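Local coordinates for mitogen activated protein kinase, putative (Leishmania donovani, PDB 4QNY) that probably phosphorylates serine and threonine residues of target proteins as a mitogen-activated protein kinase, using ATP and magnesium, at residues P224-K229 and H290-N295. Residues are numbered along the deposited sequence; the frame is centred on the assembly and turned at random.
Sequences PLFQGK and HMLVFN
Leu225 and Leu292 mark the nearest approach of an irregular loop and the end of helix 282-291, their CA atoms 10.7 Å apart, so the gap between the two segments is bridged by side chains alone. Both segments belong to the helical C-terminal lobe of the protein kinase fold; the first lies in the loop that leads from helix 206-219 to helix 231-242, and Leu292 is the first residue to leave helical geometry after helix 282-291. Leu225, Phe226 and Leu292 all point across the gap, and the contact between them is wholly apolar. Both methyls of Leu292 meet the rim of the Phe226 ring, and CD1 alone also reaches Leu225. That methyl lies 3.9 Å from Leu225 CD1, where the two leucine side chains meet at a slant. It also sits at the edge of the Phe226 ring, near the ring plane, with Phe226 CZ 3.9 Å from Leu292 CD1. The side chains of Phe226 and Leu292 come from opposite directions, and the leucine meets the rim of the ring at CZ and CE2. One face of that ring is instead covered by its own neighbour, Leu225 CB, 3.8 Å above the plane and over the centre. With chi1 at -39°, Phe226 carries its ring beside the backbone N and anti to the carbonyl carbon, extended toward Leu292. Trp210 of helix 206-219 touches both Phe226 and Leu292, while Ile238 and Val241 of helix 231-242 also pack on Phe226. Phe226 and Leu292 are both buried here. The loop backbone is held to helix 231-242 as well, through a hydrogen bond from Gln234 NE2 to Phe226 O. The second methyl of Leu292 completes the edge contact, its CD2 lying 4.1 Å from Phe226 CE2.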
loop_
_atom_site.group_PDB
_atom_site.type_symbol
_atom_site.label_atom_id
_atom_site.label_comp_id
_atom_site.label_asym_id
_atom_site.label_seq_id
_atom_site.Cartn_x
_atom_site.Cartn_y
_atom_site.Cartn_z
ATOM N N PRO A 224 0.150 6.557 -14.435
ATOM C CA PRO A 224 1.148 5.582 -13.972
ATOM C C PRO A 224 2.312 5.398 -14.947
ATOM O O PRO A 224 2.105 5.089 -16.121
ATOM C CB PRO A 224 0.331 4.298 -13.844
ATOM C CG PRO A 224 -1.013 4.781 -13.431
ATOM C CD PRO A 224 -1.223 6.103 -14.138
ATOM N N LEU A 225 3.527 5.599 -14.445
ATOM C CA LEU A 225 4.720 5.651 -15.282
ATOM C C LEU A 225 5.070 4.308 -15.917
ATOM O O LEU A 225 5.514 4.255 -17.063
ATOM C CB LEU A 225 5.912 6.152 -14.463
ATOM C CG LEU A 225 5.702 7.415 -13.625
ATOM C CD1 LEU A 225 6.969 7.764 -12.858
ATOM C CD2 LEU A 225 5.261 8.580 -14.496
ATOM N N PHE A 226 4.872 3.225 -15.170
ATOM C CA PHE A 226 5.293 1.905 -15.626
ATOM C C PHE A 226 4.114 0.947 -15.762
ATOM O O PHE A 226 3.856 0.140 -14.870
ATOM C CB PHE A 226 6.331 1.325 -14.663
ATOM C CG PHE A 226 7.314 2.341 -14.150
ATOM C CD1 PHE A 226 8.241 2.921 -15.001
ATOM C CD2 PHE A 226 7.312 2.713 -12.815
ATOM C CE1 PHE A 226 9.146 3.856 -14.532
ATOM C CE2 PHE A 226 8.214 3.647 -12.339
ATOM C CZ PHE A 226 9.132 4.219 -13.198
ATOM N N GLN A 227 3.412 1.033 -16.887
ATOM C CA GLN A 227 2.209 0.234 -17.103
ATOM C C GLN A 227 2.492 -1.060 -17.864
ATOM O O GLN A 227 2.191 -1.171 -19.052
ATOM C CB GLN A 227 1.158 1.055 -17.854
ATOM C CG GLN A 227 0.670 2.276 -17.092
ATOM C CD GLN A 227 -0.354 3.078 -17.872
ATOM O OE1 GLN A 227 -0.879 2.616 -18.884
ATOM N NE2 GLN A 227 -0.643 4.286 -17.402
ATOM N N GLY A 228 3.062 -2.041 -17.170
ATOM C CA GLY A 228 3.335 -3.333 -17.771
ATOM C C GLY A 228 2.109 -4.225 -17.798
ATOM O O GLY A 228 1.244 -4.134 -16.926
ATOM N N LYS A 229 2.032 -5.087 -18.809
ATOM C CA LYS A 229 0.926 -6.032 -18.931
ATOM C C LYS A 229 1.310 -7.389 -18.350
ATOM O O LYS A 229 0.447 -8.190 -17.992
ATOM C CB LYS A 229 0.504 -6.183 -20.394
ATOM C CG LYS A 229 -0.423 -5.083 -20.884
ATOM C CD LYS A 229 -0.011 -4.572 -22.254
ATOM C CE LYS A 229 -1.082 -3.672 -22.848
ATOM N NZ LYS A 229 -0.659 -3.088 -24.152
ATOM N N HIS A 290 15.815 9.891 -7.586
ATOM C CA HIS A 290 16.506 9.071 -6.601
ATOM C C HIS A 290 15.594 7.983 -6.031
ATOM O O HIS A 290 16.060 6.906 -5.659
ATOM C CB HIS A 290 17.053 9.951 -5.474
ATOM C CG HIS A 290 18.268 9.389 -4.804
ATOM N ND1 HIS A 290 19.064 10.133 -3.962
ATOM C CD2 HIS A 290 18.824 8.155 -4.857
ATOM C CE1 HIS A 290 20.058 9.383 -3.521
ATOM N NE2 HIS A 290 19.935 8.177 -4.049
ATOM N N MET A 291 14.297 8.269 -5.965
ATOM C CA MET A 291 13.318 7.286 -5.508
ATOM C C MET A 291 13.152 6.160 -6.521
ATOM O O MET A 291 12.781 5.043 -6.165
ATOM C CB MET A 291 11.962 7.946 -5.249
ATOM C CG MET A 291 11.828 8.608 -3.889
ATOM S SD MET A 291 10.206 9.363 -3.660
ATOM C CE MET A 291 10.310 9.880 -1.949
ATOM N N LEU A 292 13.422 6.463 -7.786
ATOM C CA LEU A 292 13.228 5.492 -8.855
ATOM C C LEU A 292 14.556 5.015 -9.433
ATOM O O LEU A 292 14.719 4.922 -10.649
ATOM C CB LEU A 292 12.349 6.085 -9.958
ATOM C CG LEU A 292 10.907 6.401 -9.546
ATOM C CD1 LEU A 292 10.150 7.081 -10.678
ATOM C CD2 LEU A 292 10.186 5.136 -9.105
ATOM N N VAL A 293 15.502 4.711 -8.551
ATOM C CA VAL A 293 16.782 4.149 -8.961
ATOM C C VAL A 293 16.671 2.631 -9.053
ATOM O O VAL A 293 16.113 1.991 -8.161
ATOM C CB VAL A 293 17.914 4.536 -7.985
ATOM C CG1 VAL A 293 19.193 3.775 -8.309
ATOM C CG2 VAL A 293 18.158 6.034 -8.027
ATOM N N PHE A 294 17.191 2.071 -10.143
ATOM C CA PHE A 294 17.133 0.633 -10.405
ATOM C C PHE A 294 17.653 -0.200 -9.234
ATOM O O PHE A 294 16.913 -0.990 -8.646
ATOM C CB PHE A 294 17.927 0.308 -11.674
ATOM C CG PHE A 294 17.992 -1.157 -11.993
ATOM C CD1 PHE A 294 16.944 -1.786 -12.645
ATOM C CD2 PHE A 294 19.109 -1.904 -11.655
ATOM C CE1 PHE A 294 17.005 -3.134 -12.945
ATOM C CE2 PHE A 294 19.177 -3.251 -11.949
ATOM C CZ PHE A 294 18.125 -3.866 -12.596
ATOM N N ASN A 295 18.928 -0.020 -8.905
ATOM C CA ASN A 295 19.543 -0.721 -7.786
ATOM C C ASN A 295 19.037 -0.171 -6.455
ATOM O O ASN A 295 19.264 0.997 -6.138
ATOM C CB ASN A 295 21.068 -0.607 -7.867
ATOM C CG ASN A 295 21.783 -1.603 -6.973
ATOM O OD1 ASN A 295 21.211 -2.128 -6.017
ATOM N ND2 ASN A 295 23.050 -1.864 -7.279
#